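Local atomic coordinates of glutathione S-transferase (Sphingobium chungbukense, PDB entry 6M1T), a protein that binds glutathione and, as a beta-class glutathione S-transferase, probably transfers it to electrophilic substrates in detoxification. Residues 9-14 with 51-55; 101-106 with 157-162. One frame throughout, in Å; residues are numbered along the deposited sequence. Where two conformers were deposited one is given.

Contact 1: residues 9-14 with 51-55; sequences ACSLAP and KVPAL. With GSH (glutathione), chain C.
In the glutathione site of the thioredoxin-like domain, the turn leading into helix 12-21 packs on the cis-proline loop that runs into strand 54-56. Pro53, preceded by a cis peptide bond, takes the middle of the join. Pro53 CB lies 3.8 Å from Ser11 CB, and the Pro14 ring stands roughly perpendicular to that of Pro53, with Pro14 CG against Pro53 CB. Beside them, Val52 reaches over with CG2, 3.7 Å from Ser11 OG; that hydroxyl is hydrogen-bonded to the backbone N of Ser6. Ala9 CB rests against the same methyl. No hydrogen bond joins the two segments directly; glutathione spans them instead. Val52 holds the peptide through both backbone groups: Val52 N donates to ligand O2 at 2.9 Å, with 163° at the hydrogen, and Val52 O accepts from ligand N2 at 2.8 Å and 171°, two nearly straight bonds like those of an added antiparallel strand. On the helix side, Cys10 SG comes within 3.1 Å of glutathione SG2. Its first torsion tucks SG between the backbone N and carbonyl carbon of Cys10, where it also meets Val52 O and Pro53 CD. Lys51 runs alongside the ligand and bends at its last torsion, chi4 -88°, to bring Lys51 NZ 2.9 Å from the glycyl carboxylate oxygen O31; a second, weak bond goes to OE1. Exchanging Lys51 for a methionine would probably cost the glycyl carboxylate the lysine's charge and its bond from NZ, leaving that end freer to swing. A cysteine at the turn before the first helix, facing a cis-proline loop that pairs with the peptide backbone, is the hallmark of the thioredoxin-fold glutathione site in beta-class transferases.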
loop_
_atom_site.group_PDB
_atom_site.type_symbol
_atom_site.label_atom_id
_atom_site.label_comp_id
_atom_site.label_asym_id
_atom_site.label_seq_id
_atom_site.Cartn_x
_atom_site.Cartn_y
_atom_site.Cartn_z
ATOM N N ALA A 9 12.911 3.316 -11.911
ATOM C CA ALA A 9 12.305 2.555 -10.791
ATOM C C ALA A 9 11.059 3.299 -10.329
ATOM O O ALA A 9 10.729 4.352 -10.945
ATOM C CB ALA A 9 13.316 2.354 -9.683
ATOM N N CYS A 10 10.355 2.798 -9.295
ATOM C CA CYS A 10 9.087 3.434 -8.862
ATOM C C CYS A 10 9.384 4.823 -8.271
ATOM O O CYS A 10 8.414 5.664 -8.176
ATOM C CB CYS A 10 8.316 2.541 -7.904
ATOM S SG CYS A 10 9.364 2.227 -6.471
ATOM N N SER A 11 10.655 5.140 -7.966
ATOM C CA SER A 11 11.112 6.509 -7.578
ATOM C C SER A 11 10.863 7.571 -8.661
ATOM O O SER A 11 10.824 8.804 -8.304
ATOM C CB SER A 11 12.569 6.516 -7.137
ATOM O OG SER A 11 13.396 5.842 -8.058
ATOM N N LEU A 12 10.718 7.168 -9.928
ATOM C CA LEU A 12 10.335 8.138 -10.999
ATOM C C LEU A 12 9.040 8.861 -10.609
ATOM O O LEU A 12 8.879 10.015 -10.972
ATOM C CB LEU A 12 10.252 7.395 -12.326
ATOM C CG LEU A 12 9.871 8.203 -13.562
ATOM C CD1 LEU A 12 10.857 9.338 -13.847
ATOM C CD2 LEU A 12 9.798 7.269 -14.745
ATOM N N ALA A 13 8.131 8.223 -9.857
ATOM C CA ALA A 13 6.816 8.816 -9.566
ATOM C C ALA A 13 6.970 10.098 -8.744
ATOM O O ALA A 13 6.546 11.183 -9.202
ATOM C CB ALA A 13 5.879 7.822 -8.923
ATOM N N PRO A 14 7.627 10.058 -7.564
ATOM C CA PRO A 14 7.870 11.283 -6.820
ATOM C C PRO A 14 8.790 12.258 -7.580
ATOM O O PRO A 14 8.635 13.482 -7.380
ATOM C CB PRO A 14 8.414 10.825 -5.451
ATOM C CG PRO A 14 8.844 9.421 -5.694
ATOM C CD PRO A 14 7.964 8.855 -6.799
ATOM N N LYS A 51 15.552 0.543 -0.013
ATOM C CA LYS A 51 14.685 0.706 -1.218
ATOM C C LYS A 51 14.504 2.189 -1.579
ATOM O O LYS A 51 14.522 3.083 -0.693
ATOM C CB LYS A 51 13.331 0.052 -0.989
ATOM C CG LYS A 51 13.368 -1.454 -0.779
ATOM C CD LYS A 51 12.044 -1.985 -0.328
ATOM C CE LYS A 51 12.005 -3.490 -0.312
ATOM N NZ LYS A 51 11.596 -3.962 -1.640
ATOM N N VAL A 52 14.258 2.428 -2.873
ATOM C CA VAL A 52 13.878 3.775 -3.386
ATOM C C VAL A 52 12.389 3.707 -3.685
ATOM O O VAL A 52 11.888 2.637 -3.994
ATOM C CB VAL A 52 14.723 4.214 -4.592
ATOM C CG1 VAL A 52 16.143 4.531 -4.153
ATOM C CG2 VAL A 52 14.694 3.238 -5.779
ATOM N N PRO A 53 11.634 4.820 -3.590
ATOM C CA PRO A 53 12.188 6.128 -3.206
ATOM C C PRO A 53 12.380 6.320 -1.698
ATOM O O PRO A 53 11.686 5.675 -0.926
ATOM C CB PRO A 53 11.107 7.134 -3.644
ATOM C CG PRO A 53 9.819 6.314 -3.556
ATOM C CD PRO A 53 10.193 4.889 -3.915
ATOM N N ALA A 54 13.190 7.301 -1.344
ATOM C CA ALA A 54 13.216 7.903 0.005
ATOM C C ALA A 54 13.301 9.414 -0.197
ATOM O O ALA A 54 13.952 9.854 -1.173
ATOM C CB ALA A 54 14.367 7.388 0.804
ATOM N N LEU A 55 12.582 10.163 0.620
ATOM C CA LEU A 55 12.540 11.632 0.545
ATOM C C LEU A 55 13.042 12.234 1.850
ATOM O O LEU A 55 12.374 11.995 2.864
ATOM C CB LEU A 55 11.117 12.088 0.280
ATOM C CG LEU A 55 11.003 13.605 0.159
ATOM C CD1 LEU A 55 11.677 14.092 -1.123
ATOM C CD2 LEU A 55 9.548 14.014 0.134
HETATM N N1 GSH C . 6.604 -0.328 -0.842
HETATM C CA1 GSH C . 7.693 0.527 -1.347
HETATM C C1 GSH C . 7.122 1.859 -1.852
HETATM O O11 GSH C . 5.937 1.843 -2.207
HETATM O O12 GSH C . 7.914 2.862 -1.865
HETATM C CB1 GSH C . 8.404 -0.237 -2.468
HETATM C CG1 GSH C . 9.733 0.340 -2.873
HETATM C CD1 GSH C . 10.439 -0.615 -3.834
HETATM O OE1 GSH C . 10.169 -1.821 -3.902
HETATM N N2 GSH C . 11.410 -0.076 -4.558
HETATM C CA2 GSH C . 12.273 -0.788 -5.479
HETATM C C2 GSH C . 13.651 -1.032 -4.887
HETATM O O2 GSH C . 14.259 -0.108 -4.346
HETATM C CB2 GSH C . 12.394 -0.059 -6.815
HETATM S SG2 GSH C . 10.882 -0.129 -7.827
HETATM N N3 GSH C . 14.090 -2.277 -4.923
HETATM C CA3 GSH C . 15.393 -2.657 -4.434
HETATM C C3 GSH C . 15.333 -3.793 -3.410
HETATM O O31 GSH C . 14.214 -4.110 -2.959
HETATM O O32 GSH C . 16.418 -4.312 -3.071
#

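Contact 2: residues 101-106 with 157-162. With GSH (glutathione), chain C; GSH (glutathione), chain G.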
loop_
_atom_site.group_PDB
_atom_site.type_symbol
_atom_site.label_atom_id
_atom_site.label_comp_id
_atom_site.label_asym_id
_atom_site.label_seq_id
_atom_site.Cartn_x
_atom_site.Cartn_y
_atom_site.Cartn_z
ATOM N N LEU A 101 -1.956 0.465 -6.118
ATOM C CA LEU A 101 -0.776 0.482 -7.010
ATOM C C LEU A 101 0.461 -0.109 -6.281
ATOM O O LEU A 101 1.145 -0.903 -6.893
ATOM C CB LEU A 101 -0.539 1.921 -7.457
ATOM C CG LEU A 101 -1.609 2.458 -8.417
ATOM C CD1 LEU A 101 -1.354 3.927 -8.723
ATOM C CD2 LEU A 101 -1.628 1.649 -9.669
ATOM N N GLY A 102 0.696 0.287 -5.042
ATOM C CA GLY A 102 1.866 -0.145 -4.238
ATOM C C GLY A 102 1.771 -1.591 -3.764
ATOM O O GLY A 102 2.790 -2.298 -3.797
ATOM N N SER A 103 0.580 -2.028 -3.379
ATOM C CA SER A 103 0.338 -3.317 -2.691
ATOM C C SER A 103 -0.058 -4.396 -3.706
ATOM O O SER A 103 0.256 -5.551 -3.475
ATOM C CB SER A 103 -0.677 -3.080 -1.548
ATOM O OG SER A 103 0.254 -2.385 -0.698
ATOM N N GLU A 104 -0.706 -4.072 -4.824
ATOM C CA GLU A 104 -1.180 -5.137 -5.760
ATOM C C GLU A 104 -0.413 -5.066 -7.095
ATOM O O GLU A 104 0.194 -6.052 -7.462
ATOM C CB GLU A 104 -2.679 -4.988 -6.016
ATOM C CG GLU A 104 -3.511 -5.033 -4.736
ATOM C CD GLU A 104 -3.493 -6.380 -4.020
ATOM O OE1 GLU A 104 -3.989 -6.452 -2.889
ATOM O OE2 GLU A 104 -2.962 -7.339 -4.566
ATOM N N PHE A 105 -0.456 -3.936 -7.794
ATOM C CA PHE A 105 0.106 -3.802 -9.172
ATOM C C PHE A 105 1.639 -3.934 -9.147
ATOM O O PHE A 105 2.185 -4.823 -9.779
ATOM C CB PHE A 105 -0.347 -2.486 -9.803
ATOM C CG PHE A 105 -0.148 -2.450 -11.298
ATOM C CD1 PHE A 105 -0.397 -3.580 -12.061
ATOM C CD2 PHE A 105 0.322 -1.307 -11.933
ATOM C CE1 PHE A 105 -0.240 -3.551 -13.442
ATOM C CE2 PHE A 105 0.502 -1.292 -13.315
ATOM C CZ PHE A 105 0.220 -2.408 -14.055
ATOM N N HIS A 106 2.306 -3.140 -8.315
ATOM C CA HIS A 106 3.790 -3.149 -8.168
ATOM C C HIS A 106 4.213 -4.583 -7.913
ATOM O O HIS A 106 5.182 -5.034 -8.553
ATOM C CB HIS A 106 4.258 -2.161 -7.064
ATOM C CG HIS A 106 5.754 -1.990 -6.930
ATOM N ND1 HIS A 106 6.648 -3.025 -6.994
ATOM C CD2 HIS A 106 6.501 -0.902 -6.658
ATOM C CE1 HIS A 106 7.884 -2.579 -6.828
ATOM N NE2 HIS A 106 7.823 -1.282 -6.627
ATOM N N TYR A 157 1.852 7.823 -10.550
ATOM C CA TYR A 157 2.310 6.503 -10.042
ATOM C C TYR A 157 1.945 5.385 -11.028
ATOM O O TYR A 157 2.817 4.589 -11.411
ATOM C CB TYR A 157 1.659 6.320 -8.692
ATOM C CG TYR A 157 2.240 5.266 -7.791
ATOM C CD1 TYR A 157 3.542 4.798 -7.904
ATOM C CD2 TYR A 157 1.474 4.843 -6.721
ATOM C CE1 TYR A 157 4.036 3.850 -7.008
ATOM C CE2 TYR A 157 1.959 3.933 -5.803
ATOM C CZ TYR A 157 3.243 3.446 -5.936
ATOM O OH TYR A 157 3.665 2.501 -5.031
ATOM N N LEU A 158 0.695 5.390 -11.534
ATOM C CA LEU A 158 0.239 4.377 -12.512
ATOM C C LEU A 158 1.087 4.515 -13.766
ATOM O O LEU A 158 1.571 3.483 -14.254
ATOM C CB LEU A 158 -1.248 4.535 -12.838
ATOM C CG LEU A 158 -1.802 3.601 -13.913
ATOM C CD1 LEU A 158 -1.536 2.125 -13.571
ATOM C CD2 LEU A 158 -3.296 3.873 -14.113
ATOM N N PHE A 159 1.233 5.755 -14.267
ATOM C CA PHE A 159 2.020 6.024 -15.504
ATOM C C PHE A 159 3.400 5.378 -15.406
ATOM O O PHE A 159 3.824 4.692 -16.308
ATOM C CB PHE A 159 2.197 7.523 -15.692
ATOM C CG PHE A 159 3.115 7.891 -16.812
ATOM C CD1 PHE A 159 2.641 7.876 -18.113
ATOM C CD2 PHE A 159 4.399 8.365 -16.561
ATOM C CE1 PHE A 159 3.441 8.286 -19.167
ATOM C CE2 PHE A 159 5.200 8.775 -17.618
ATOM C CZ PHE A 159 4.730 8.704 -18.918
ATOM N N VAL A 160 4.077 5.543 -14.258
ATOM C CA VAL A 160 5.444 4.984 -14.081
ATOM C C VAL A 160 5.418 3.460 -14.236
ATOM O O VAL A 160 6.217 2.922 -15.008
ATOM C CB VAL A 160 6.107 5.443 -12.774
ATOM C CG1 VAL A 160 7.373 4.644 -12.498
ATOM C CG2 VAL A 160 6.380 6.923 -12.819
ATOM N N MET A 161 4.529 2.762 -13.553
ATOM C CA MET A 161 4.414 1.292 -13.625
ATOM C C MET A 161 3.944 0.818 -15.017
ATOM O O MET A 161 4.326 -0.263 -15.389
ATOM C CB MET A 161 3.465 0.809 -12.518
ATOM C CG MET A 161 3.984 1.190 -11.129
ATOM S SD MET A 161 2.991 0.330 -9.842
ATOM C CE MET A 161 2.757 1.638 -8.658
ATOM N N LEU A 162 3.189 1.620 -15.782
ATOM C CA LEU A 162 2.775 1.249 -17.176
ATOM C C LEU A 162 3.974 1.307 -18.115
ATOM O O LEU A 162 3.948 0.640 -19.150
ATOM C CB LEU A 162 1.629 2.164 -17.627
ATOM C CG LEU A 162 0.313 1.958 -16.894
ATOM C CD1 LEU A 162 -0.748 2.890 -17.466
ATOM C CD2 LEU A 162 -0.162 0.543 -16.954
HETATM N N1 GSH C . 6.604 -0.328 -0.842
HETATM C CA1 GSH C . 7.693 0.527 -1.347
HETATM C C1 GSH C . 7.122 1.859 -1.852
HETATM O O11 GSH C . 5.937 1.843 -2.207
HETATM O O12 GSH C . 7.914 2.862 -1.865
HETATM C CB1 GSH C . 8.404 -0.237 -2.468
HETATM C CG1 GSH C . 9.733 0.340 -2.873
HETATM C CD1 GSH C . 10.439 -0.615 -3.834
HETATM O OE1 GSH C . 10.169 -1.821 -3.902
HETATM N N2 GSH C . 11.410 -0.076 -4.558
HETATM C CA2 GSH C . 12.273 -0.788 -5.479
HETATM C C2 GSH C . 13.651 -1.032 -4.887
HETATM O O2 GSH C . 14.259 -0.108 -4.346
HETATM C CB2 GSH C . 12.394 -0.059 -6.815
HETATM S SG2 GSH C . 10.882 -0.129 -7.827
HETATM N N3 GSH C . 14.090 -2.277 -4.923
HETATM C CA3 GSH C . 15.393 -2.657 -4.434
HETATM C C3 GSH C . 15.333 -3.793 -3.410
HETATM O O31 GSH C . 14.214 -4.110 -2.959
HETATM O O32 GSH C . 16.418 -4.312 -3.071
HETATM N N1 GSH G . -4.186 -4.611 -0.705
HETATM C CA1 GSH G . -5.476 -5.086 -0.145
HETATM C C1 GSH G . -5.820 -4.289 1.143
HETATM O O11 GSH G . -7.047 -4.108 1.412
HETATM O O12 GSH G . -4.873 -3.831 1.813
HETATM C CB1 GSH G . -5.342 -6.606 0.033
HETATM C CG1 GSH G . -6.545 -7.264 0.685
HETATM C CD1 GSH G . -6.377 -8.770 0.666
HETATM O OE1 GSH G . -5.430 -9.311 0.093
HETATM N N2 GSH G . -7.337 -9.446 1.285
HETATM C CA2 GSH G . -7.418 -10.892 1.356
HETATM C C2 GSH G . -8.443 -11.460 0.388
HETATM O O2 GSH G . -9.569 -10.973 0.270
HETATM C CB2 GSH G . -7.688 -11.316 2.794
HETATM S SG2 GSH G . -6.294 -10.971 3.888
HETATM N N3 GSH G . -8.061 -12.503 -0.321
HETATM C CA3 GSH G . -8.953 -13.189 -1.219
HETATM C C3 GSH G . -8.452 -13.131 -2.657
HETATM O O31 GSH G . -9.134 -13.720 -3.513
HETATM O O32 GSH G . -7.376 -12.514 -2.865
#
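Leu101 O accepts the backbone bond from His106 N at 2.9 Å, a wider pi-type turn of helix 89-108, and Met161 of the facing helix closes on the same carbonyl with its CE and SD. Met161 is the knob here, seated among Leu101, Gly102, Phe105 and His106. A bend at chi3, -137°, carries Met161 CE to 3.5 Å from Leu101 CB and over one face of the Tyr157 ring, toward its rim. Met161 SD stands 4.9 Å from the centroid of the Phe105 ring, an oblique Met-aromatic contact. Phe105 CE2 also meets Met161 CB, at 3.7 Å, and touches methyls of Leu158 and Leu162. One turn back, Leu101 and Tyr157 lie alongside, pointing opposite ways, with Leu101 CD1 3.6 Å from Tyr157 CD2. Tyr157 OH comes down on the bare CA of Gly102, 3.3 Å away. At the ligand end, His106 NE2 approaches the sulfur SG2 of glutathione (chain C) at 3.5 Å. Glu104 OE1 instead accepts from N1 of the glutathione bound in the second subunit (chain G). Segments 101-106 and 157-162 run in much the same direction, 23° apart, with helix 119-139 against Phe105, helix 176-186 beyond Leu158 and Leu162, and helix 12-21 against Tyr157.

Contact 1 closes before contact 2 opens along the chain, and their centres lie 12 Å apart. Residues 9-14 and 51-55 belong to the thioredoxin-like N-terminal domain, where strand 54-56 sits in the mixed sheet; residues 101-106 and 157-162 belong to the all-helical C-terminal domain. The two contacts touch directly: Val160, next to Met161 on helix 153-162 but on a different flank, packs on Ala9, Leu12 and Ala13, while Cys10 SG lies 3.8 Å from His106 NE2. Both reach the same glutathione (chain C), so its sulfur lies at the domain interface, with most of the peptide's grip from the N-terminal domain, His106 from the C-terminal one and Glu104 of the second subunit bonded to it as well.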